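Local structure of glycoside hydrolase family 31 (Trueperella pyogenes, 5I0F) at residues D18-P22 / A23-A27; D144-P148 / D149-W153. The protein hydrolyses cycloalternan, probably by the retaining family 31 mechanism through a covalent glycosyl-enzyme intermediate. All blocks are in the same frame, centred on the assembly; numbering follows the deposited sequence.

Contact 1. Residues D18-P22 / A23-A27; sequences DQLYP and AIPIA
L20 and Y21 form a short strand in the N-terminal beta domain, and the chain turns out of it at P22 and A23, so that A23 and P25 come to lie against L20. The peptide bond between Y21 and P22 is cis, and L20 to A23 form a type VIb turn, with L20 CA 4.8 Å from A23 CA. On either side of it the chain directions differ by 38°. No hydrogen bond joins L20 O and A23 N across the turn. L20 O instead receives a CA-H...O contact from A23 CA at 3.4 Å.

The same carbonyl is held by Q19. Q19 NE2 donates to L20 O at 3.0 Å, with a nearly straight N-H...O angle of 173°. The acceptor lies in the plane of the Q19 amide, while the donor is tilted from the carbonyl plane. Q19 OE1 accepts from the backbone N of S16, so both ends of the amide are engaged and its rotation is fixed.

L20 makes the apolar contact. Its CG stands anti to the carbonyl carbon (chi1 -62°), and one of its two end methyls, CD1, meets P25 CG at 3.9 Å. The two side chains cross at about a right angle. P25 also touches L31 on strand 31-37 and is backbone hydrogen-bonded to S129. P22 CB lies 3.7 Å from I24 O.

L20 therefore serves twice: its side chain packs on P25 and its carbonyl is held by the Q19 amide. P22 and P25 have no N-H to donate. Each ring fixes its own phi and limits the residue before it, Y21 and I24.

Contact 2. Residues D144-P148 / D149-W153; sequences DRFIP and DSPLW
I147 to S150 form a type I beta turn, closed by the backbone bond from S150 N to I147 O at 3.0 Å, just before strand 152-155. S150 OG donates to the same oxygen at 2.7 Å. Its chi1 of 74° tucks OG in over the backbone, near both N and C of S150, which lets it reach back across the turn. The hydroxyl lies in the carbonyl plane of I147, whereas the backbone N stands above it. S150 OG is also hydrogen-bonded to A166 N on strand 160-168.

I147 and D149 run alongside each other in the same direction. I147 CG2 comes 3.4 Å from D149 OD1. On the F146 side, CZ at the ring edge meets P151 CG at 3.7 Å, and the two side chains cross at about a right angle. P148 N lies over one face of the ring, nearer its margin than its centre. Both F146 and P151 touch I139 of strand 138-141.

Two donors from one serine thus grip a single carbonyl oxygen. S150 OG donates to I147 O and accepts from A166 N, so one hydroxyl links the turn to strand 160-168.

Overall arrangement
From the N terminus the chain first meets contact 1, in the antiparallel sheet of the N-terminal domain. Its bend leads from strand 20-21 toward strand 31-37, which pairs antiparallel with it. The chain completes that sheet before it enters contact 2. There a turn connects strand 138-141, at one edge of a mixed sheet, to strand 152-155 of a six-stranded antiparallel sheet. The contacts are in series and neither nest nor cross. The centres of contact 1 and contact 2 lie about 27 Å apart, and the two do not touch. Contact 1 packs on its own sheet and also reaches S129, just before strand 130-132. Contact 2 ties two sheets together ahead of the catalytic barrel.

Contact 1. Residues D18-P22 / A23-A27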
loop_
_atom_site.group_PDB
_atom_site.type_symbol
_atom_site.label_atom_id
_atom_site.label_comp_id
_atom_site.label_asym_id
_atom_site.label_seq_id
_atom_site.Cartn_x
_atom_site.Cartn_y
_atom_site.Cartn_z
ATOM N N ASP A 18 -5.837 -5.354 25.920
ATOM C CA ASP A 18 -6.824 -6.377 26.291
ATOM C C ASP A 18 -6.507 -7.780 25.721
ATOM O O ASP A 18 -7.411 -8.602 25.584
ATOM C CB ASP A 18 -8.217 -5.915 25.807
ATOM C CG ASP A 18 -8.293 -5.751 24.291
ATOM O OD1 ASP A 18 -7.236 -5.843 23.609
ATOM O OD2 ASP A 18 -9.411 -5.534 23.782
ATOM N N GLN A 19 -5.235 -8.053 25.403
ATOM C CA GLN A 19 -4.860 -9.269 24.675
ATOM C C GLN A 19 -3.811 -10.123 25.371
ATOM O O GLN A 19 -3.249 -9.728 26.385
ATOM C CB GLN A 19 -4.401 -8.938 23.256
ATOM C CG GLN A 19 -3.087 -8.188 23.134
ATOM C CD GLN A 19 -2.673 -8.075 21.677
ATOM O OE1 GLN A 19 -3.034 -7.117 20.973
ATOM N NE2 GLN A 19 -1.988 -9.098 21.196
ATOM N N LEU A 20 -3.596 -11.312 24.809
ATOM C CA LEU A 20 -2.417 -12.109 25.095
ATOM C C LEU A 20 -1.231 -11.677 24.221
ATOM O O LEU A 20 -1.421 -11.339 23.052
ATOM C CB LEU A 20 -2.696 -13.575 24.817
ATOM C CG LEU A 20 -3.782 -14.249 25.643
ATOM C CD1 LEU A 20 -3.909 -15.705 25.214
ATOM C CD2 LEU A 20 -3.456 -14.140 27.116
ATOM N N TYR A 21 -0.028 -11.721 24.785
ATOM C CA TYR A 21 1.217 -11.503 24.024
ATOM C C TYR A 21 2.290 -12.522 24.443
ATOM O O TYR A 21 2.739 -12.483 25.592
ATOM C CB TYR A 21 1.765 -10.087 24.195
ATOM C CG TYR A 21 2.946 -9.868 23.265
ATOM C CD1 TYR A 21 2.754 -9.818 21.881
ATOM C CD2 TYR A 21 4.258 -9.817 23.749
ATOM C CE1 TYR A 21 3.824 -9.659 21.004
ATOM C CE2 TYR A 21 5.339 -9.656 22.872
ATOM C CZ TYR A 21 5.107 -9.576 21.504
ATOM O OH TYR A 21 6.149 -9.417 20.619
ATOM N N PRO A 22 2.708 -13.435 23.558
ATOM C CA PRO A 22 2.239 -13.554 22.175
ATOM C C PRO A 22 0.783 -13.998 22.060
ATOM O O PRO A 22 0.257 -14.648 22.959
ATOM C CB PRO A 22 3.179 -14.604 21.566
ATOM C CG PRO A 22 3.755 -15.346 22.718
ATOM C CD PRO A 22 3.811 -14.370 23.851
ATOM N N ALA A 23 0.150 -13.619 20.953
ATOM C CA ALA A 23 -1.281 -13.875 20.750
ATOM C C ALA A 23 -1.561 -15.361 20.617
ATOM O O ALA A 23 -2.641 -15.784 20.976
ATOM C CB ALA A 23 -1.806 -13.134 19.524
ATOM N N ILE A 24 -0.599 -16.109 20.063
ATOM C CA ILE A 24 -0.575 -17.589 20.061
ATOM C C ILE A 24 0.480 -17.996 21.110
ATOM O O ILE A 24 1.689 -17.935 20.831
ATOM C CB ILE A 24 -0.194 -18.157 18.664
ATOM C CG1 ILE A 24 -1.196 -17.707 17.581
ATOM C CG2 ILE A 24 -0.054 -19.683 18.694
ATOM C CD1 ILE A 24 -2.632 -18.156 17.805
ATOM N N PRO A 25 0.036 -18.381 22.332
ATOM C CA PRO A 25 0.990 -18.684 23.400
ATOM C C PRO A 25 1.939 -19.849 23.073
ATOM O O PRO A 25 1.514 -20.853 22.484
ATOM C CB PRO A 25 0.084 -19.034 24.589
ATOM C CG PRO A 25 -1.195 -18.323 24.301
ATOM C CD PRO A 25 -1.354 -18.431 22.822
ATOM N N ILE A 26 3.218 -19.688 23.441
ATOM C CA ILE A 26 4.251 -20.689 23.194
ATOM C C ILE A 26 4.753 -21.200 24.547
ATOM O O ILE A 26 5.192 -20.417 25.387
ATOM C CB ILE A 26 5.397 -20.124 22.308
ATOM C CG1 ILE A 26 4.828 -19.778 20.923
ATOM C CG2 ILE A 26 6.534 -21.131 22.171
ATOM C CD1 ILE A 26 5.842 -19.246 19.931
ATOM N N ALA A 27 4.670 -22.518 24.741
ATOM C CA ALA A 27 5.162 -23.170 25.964
ATOM C C ALA A 27 6.632 -22.848 26.204
ATOM O O ALA A 27 7.426 -22.789 25.257
ATOM C CB ALA A 27 4.976 -24.679 25.876
#

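Contact 2. Residues D144-P148 / D149-W153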
loop_
_atom_site.group_PDB
_atom_site.type_symbol
_atom_site.label_atom_id
_atom_site.label_comp_id
_atom_site.label_asym_id
_atom_site.label_seq_id
_atom_site.Cartn_x
_atom_site.Cartn_y
_atom_site.Cartn_z
ATOM N N ASP A 144 16.062 -26.768 -6.065
ATOM C CA ASP A 144 17.215 -27.282 -5.301
ATOM C C ASP A 144 17.632 -26.460 -4.073
ATOM O O ASP A 144 18.601 -26.832 -3.413
ATOM C CB ASP A 144 18.441 -27.506 -6.240
ATOM C CG ASP A 144 18.938 -26.213 -6.934
ATOM O OD1 ASP A 144 18.764 -25.101 -6.406
ATOM O OD2 ASP A 144 19.528 -26.314 -8.035
ATOM N N ARG A 145 16.933 -25.364 -3.758
ATOM C CA ARG A 145 17.319 -24.533 -2.599
ATOM C C ARG A 145 16.589 -24.843 -1.290
ATOM O O ARG A 145 17.037 -24.426 -0.232
ATOM C CB ARG A 145 17.201 -23.043 -2.933
ATOM C CG ARG A 145 18.061 -22.588 -4.119
ATOM C CD ARG A 145 19.529 -22.991 -4.008
ATOM N NE ARG A 145 20.338 -22.369 -5.069
ATOM C CZ ARG A 145 20.865 -21.142 -5.034
ATOM N NH1 ARG A 145 20.730 -20.363 -3.961
ATOM N NH2 ARG A 145 21.563 -20.698 -6.092
ATOM N N PHE A 146 15.482 -25.571 -1.355
ATOM C CA PHE A 146 14.754 -25.986 -0.142
ATOM C C PHE A 146 15.639 -26.879 0.709
ATOM O O PHE A 146 16.217 -27.818 0.189
ATOM C CB PHE A 146 13.504 -26.764 -0.548
ATOM C CG PHE A 146 12.682 -27.288 0.610
ATOM C CD1 PHE A 146 12.164 -26.424 1.562
ATOM C CD2 PHE A 146 12.373 -28.645 0.711
ATOM C CE1 PHE A 146 11.374 -26.895 2.606
ATOM C CE2 PHE A 146 11.577 -29.119 1.749
ATOM C CZ PHE A 146 11.091 -28.246 2.701
ATOM N N ILE A 147 15.730 -26.587 2.002
ATOM C CA ILE A 147 16.461 -27.399 2.963
ATOM C C ILE A 147 15.472 -28.415 3.551
ATOM O O ILE A 147 14.627 -28.046 4.380
ATOM C CB ILE A 147 17.034 -26.520 4.100
ATOM C CG1 ILE A 147 17.928 -25.381 3.541
ATOM C CG2 ILE A 147 17.774 -27.357 5.127
ATOM C CD1 ILE A 147 19.145 -25.833 2.755
ATOM N N PRO A 148 15.544 -29.686 3.111
ATOM C CA PRO A 148 14.457 -30.621 3.449
ATOM C C PRO A 148 14.234 -30.927 4.935
ATOM O O PRO A 148 13.110 -31.228 5.310
ATOM C CB PRO A 148 14.792 -31.892 2.655
ATOM C CG PRO A 148 16.217 -31.773 2.256
ATOM C CD PRO A 148 16.598 -30.324 2.290
ATOM N N ASP A 149 15.258 -30.845 5.777
ATOM C CA ASP A 149 15.043 -31.052 7.234
ATOM C C ASP A 149 14.671 -29.756 8.007
ATOM O O ASP A 149 14.548 -29.775 9.236
ATOM C CB ASP A 149 16.238 -31.773 7.889
ATOM C CG ASP A 149 17.496 -30.894 7.999
ATOM O OD1 ASP A 149 17.502 -29.719 7.543
ATOM O OD2 ASP A 149 18.504 -31.386 8.555
ATOM N N SER A 150 14.477 -28.652 7.288
ATOM C CA SER A 150 14.205 -27.355 7.919
ATOM C C SER A 150 12.781 -27.138 8.469
ATOM O O SER A 150 12.631 -26.401 9.428
ATOM C CB SER A 150 14.602 -26.219 6.958
ATOM O OG SER A 150 13.682 -26.068 5.879
ATOM N N PRO A 151 11.737 -27.788 7.911
ATOM C CA PRO A 151 10.389 -27.453 8.410
ATOM C C PRO A 151 10.131 -27.674 9.906
ATOM O O PRO A 151 10.381 -28.756 10.434
ATOM C CB PRO A 151 9.462 -28.340 7.572
ATOM C CG PRO A 151 10.217 -28.604 6.321
ATOM C CD PRO A 151 11.661 -28.703 6.754
ATOM N N LEU A 152 9.667 -26.637 10.584
ATOM C CA LEU A 152 9.169 -26.729 11.959
ATOM C C LEU A 152 7.725 -26.216 12.020
ATOM O O LEU A 152 7.430 -25.136 11.496
ATOM C CB LEU A 152 10.048 -25.898 12.883
ATOM C CG LEU A 152 11.455 -26.437 13.181
ATOM C CD1 LEU A 152 12.278 -25.386 13.917
ATOM C CD2 LEU A 152 11.382 -27.719 13.984
ATOM N N TRP A 153 6.848 -26.966 12.689
ATOM C CA TRP A 153 5.391 -26.694 12.695
ATOM C C TRP A 153 4.985 -26.289 14.099
ATOM O O TRP A 153 5.338 -26.981 15.056
ATOM C CB TRP A 153 4.618 -27.941 12.240
ATOM C CG TRP A 153 5.052 -28.438 10.887
ATOM C CD1 TRP A 153 6.057 -29.317 10.621
ATOM C CD2 TRP A 153 4.497 -28.059 9.623
ATOM N NE1 TRP A 153 6.168 -29.517 9.255
ATOM C CE2 TRP A 153 5.213 -28.762 8.622
ATOM C CE3 TRP A 153 3.435 -27.218 9.236
ATOM C CZ2 TRP A 153 4.929 -28.625 7.255
ATOM C CZ3 TRP A 153 3.152 -27.078 7.883
ATOM C CH2 TRP A 153 3.903 -27.789 6.897
#